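Local coordinates for malonyl CoA:acyl carrier protein malonyltransferase (Streptomyces coelicolor, PDB 1NM2), which probably transfers the malonyl group from malonyl-CoA to holo acyl carrier protein, supplying malonyl-ACP for fatty acid biosynthesis, at residues Glu243-Asp246 with Arg247-Gln251. Numbering follows the deposited sequence.
Sequences EVLD and RLVGQ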
ATOM      1  N   GLU A 243      13.839  -2.641  12.501  1.00 15.18           N
ATOM      2  CA  GLU A 243      14.111  -1.749  11.375  1.00 17.15           C
ATOM      3  C   GLU A 243      12.900  -1.721  10.441  1.00 17.31           C
ATOM      4  O   GLU A 243      12.609  -0.696   9.811  1.00 17.66           O
ATOM      5  CB  GLU A 243      15.378  -2.179  10.618  1.00 18.00           C
ATOM      6  CG  GLU A 243      16.667  -1.846  11.373  1.00 21.93           C
ATOM      7  CD  GLU A 243      17.933  -2.158  10.587  1.00 26.20           C
ATOM      8  OE1 GLU A 243      19.032  -1.804  11.068  1.00 30.61           O
ATOM      9  OE2 GLU A 243      17.837  -2.754   9.494  1.00 28.85           O
ATOM     10  N   VAL A 244      12.186  -2.844  10.359  1.00 17.18           N
ATOM     11  CA  VAL A 244      10.989  -2.914   9.531  1.00 15.87           C
ATOM     12  C   VAL A 244       9.951  -1.955  10.120  1.00 16.53           C
ATOM     13  O   VAL A 244       9.366  -1.132   9.411  1.00 17.60           O
ATOM     14  CB  VAL A 244      10.386  -4.345   9.510  1.00 17.25           C
ATOM     15  CG1 VAL A 244       8.955  -4.302   8.969  1.00 14.96           C
ATOM     16  CG2 VAL A 244      11.243  -5.261   8.634  1.00 17.99           C
ATOM     17  N   LEU A 245       9.731  -2.066  11.425  1.00 17.55           N
ATOM     18  CA  LEU A 245       8.773  -1.214  12.114  1.00 17.14           C
ATOM     19  C   LEU A 245       9.148   0.268  12.063  1.00 18.16           C
ATOM     20  O   LEU A 245       8.283   1.126  11.845  1.00 19.54           O
ATOM     21  CB  LEU A 245       8.624  -1.666  13.571  1.00 18.85           C
ATOM     22  CG  LEU A 245       7.625  -0.889  14.438  1.00 16.98           C
ATOM     23  CD1 LEU A 245       6.257  -0.872  13.778  1.00 17.76           C
ATOM     24  CD2 LEU A 245       7.545  -1.524  15.810  1.00 19.19           C
ATOM     25  N   ASP A 246      10.424   0.580  12.269  1.00 18.23           N
ATOM     26  CA  ASP A 246      10.852   1.973  12.236  1.00 17.96           C
ATOM     27  C   ASP A 246      10.603   2.553  10.848  1.00 18.38           C
ATOM     28  O   ASP A 246      10.173   3.701  10.719  1.00 16.68           O
ATOM     29  CB  ASP A 246      12.335   2.117  12.613  1.00 18.74           C
ATOM     30  CG  ASP A 246      12.604   1.818  14.087  1.00 20.78           C
ATOM     31  OD1 ASP A 246      11.704   2.027  14.925  1.00 21.36           O
ATOM     32  OD2 ASP A 246      13.727   1.390  14.414  1.00 22.35           O
ATOM     33  N   ARG A 247      10.865   1.755   9.813  1.00 17.38           N
ATOM     34  CA  ARG A 247      10.648   2.197   8.441  1.00 17.30           C
ATOM     35  C   ARG A 247       9.164   2.461   8.173  1.00 18.21           C
ATOM     36  O   ARG A 247       8.816   3.447   7.516  1.00 19.10           O
ATOM     37  CB  ARG A 247      11.188   1.157   7.457  1.00 17.28           C
ATOM     38  CG  ARG A 247      12.695   1.207   7.287  1.00 18.13           C
ATOM     39  CD  ARG A 247      13.211   0.061   6.437  1.00 17.69           C
ATOM     40  NE  ARG A 247      14.623   0.242   6.107  1.00 17.63           N
ATOM     41  CZ  ARG A 247      15.078   0.501   4.883  1.00 16.82           C
ATOM     42  NH1 ARG A 247      14.230   0.607   3.862  1.00 11.66           N
ATOM     43  NH2 ARG A 247      16.378   0.661   4.683  1.00 12.80           N
ATOM     44  N   LEU A 248       8.293   1.587   8.678  1.00 17.27           N
ATOM     45  CA  LEU A 248       6.848   1.749   8.505  1.00 17.07           C
ATOM     46  C   LEU A 248       6.389   3.075   9.114  1.00 17.33           C
ATOM     47  O   LEU A 248       5.627   3.823   8.503  1.00 16.63           O
ATOM     48  CB  LEU A 248       6.081   0.612   9.201  1.00 18.44           C
ATOM     49  CG  LEU A 248       6.104  -0.810   8.636  1.00 20.49           C
ATOM     50  CD1 LEU A 248       5.448  -1.760   9.635  1.00 21.41           C
ATOM     51  CD2 LEU A 248       5.366  -0.850   7.300  1.00 18.80           C
ATOM     52  N   VAL A 249       6.855   3.355  10.325  1.00 16.46           N
ATOM     53  CA  VAL A 249       6.478   4.581  11.021  1.00 17.85           C
ATOM     54  C   VAL A 249       6.955   5.830  10.282  1.00 18.89           C
ATOM     55  O   VAL A 249       6.219   6.810  10.167  1.00 20.18           O
ATOM     56  CB  VAL A 249       7.046   4.597  12.453  1.00 17.70           C
ATOM     57  CG1 VAL A 249       6.653   5.890  13.161  1.00 16.39           C
ATOM     58  CG2 VAL A 249       6.530   3.390  13.231  1.00 16.82           C
ATOM     59  N   GLY A 250       8.185   5.782   9.781  1.00 19.71           N
ATOM     60  CA  GLY A 250       8.741   6.915   9.061  1.00 18.81           C
ATOM     61  C   GLY A 250       8.191   7.105   7.659  1.00 18.14           C
ATOM     62  O   GLY A 250       8.109   8.238   7.186  1.00 17.93           O
ATOM     63  N   GLN A 251       7.804   6.011   7.001  1.00 16.77           N
ATOM     64  CA  GLN A 251       7.280   6.068   5.636  1.00 16.79           C
ATOM     65  C   GLN A 251       6.065   6.962   5.416  1.00 15.95           C
ATOM     66  O   GLN A 251       5.813   7.379   4.288  1.00 16.82           O
ATOM     67  CB  GLN A 251       6.942   4.660   5.109  1.00 18.34           C
ATOM     68  CG  GLN A 251       8.096   3.948   4.398  1.00 20.15           C
ATOM     69  CD  GLN A 251       8.722   4.793   3.299  1.00 20.29           C
ATOM     70  OE1 GLN A 251       8.089   5.096   2.274  1.00 21.67           O
ATOM     71  NE2 GLN A 251       9.966   5.187   3.508  1.00 18.34           N
TER
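Arg247 packs its aliphatic chain across the outer end of the Glu243 carbonyl, with CG 3.2 Å from Glu243 O. Its CG lies beside the backbone N (chi1 -78°) and the chain stays extended from there to NE, which takes the guanidinium away from the carboxylate of Glu243, Glu243 OE2 and Arg247 NE being 5.5 Å apart, to Asp234, with which Arg247 NH1 forms a salt bridge. Glu243 O also accepts the helical bond from Arg247 N (3.0 Å). On the buried side, Leu245 reaches forward, CG anti to the backbone N (chi1 -179°), and its CD1 meets two side chains of the next turn, Leu248 CD1 and Val249 CG2, each at 4.3 Å. Val244 CG1 lies 4.4 Å from the same Leu248 methyl, so CD1 of Leu248 has branched neighbours from two consecutive residues. Val249 CG2 is also close to Leu245 O, at 3.2 Å. Val244, Leu245, Leu248 and Val249, spaced i to i+3 and i+4, form the apolar side of helix 241-251, which packs within the alpha/beta hydrolase-like core: Leu245 and Val249 on helix 207-217, Leu248 on helix 100-107, and Val244 with Leu248 against Tyr229 of strand 228-229, outermost in the parallel sheet.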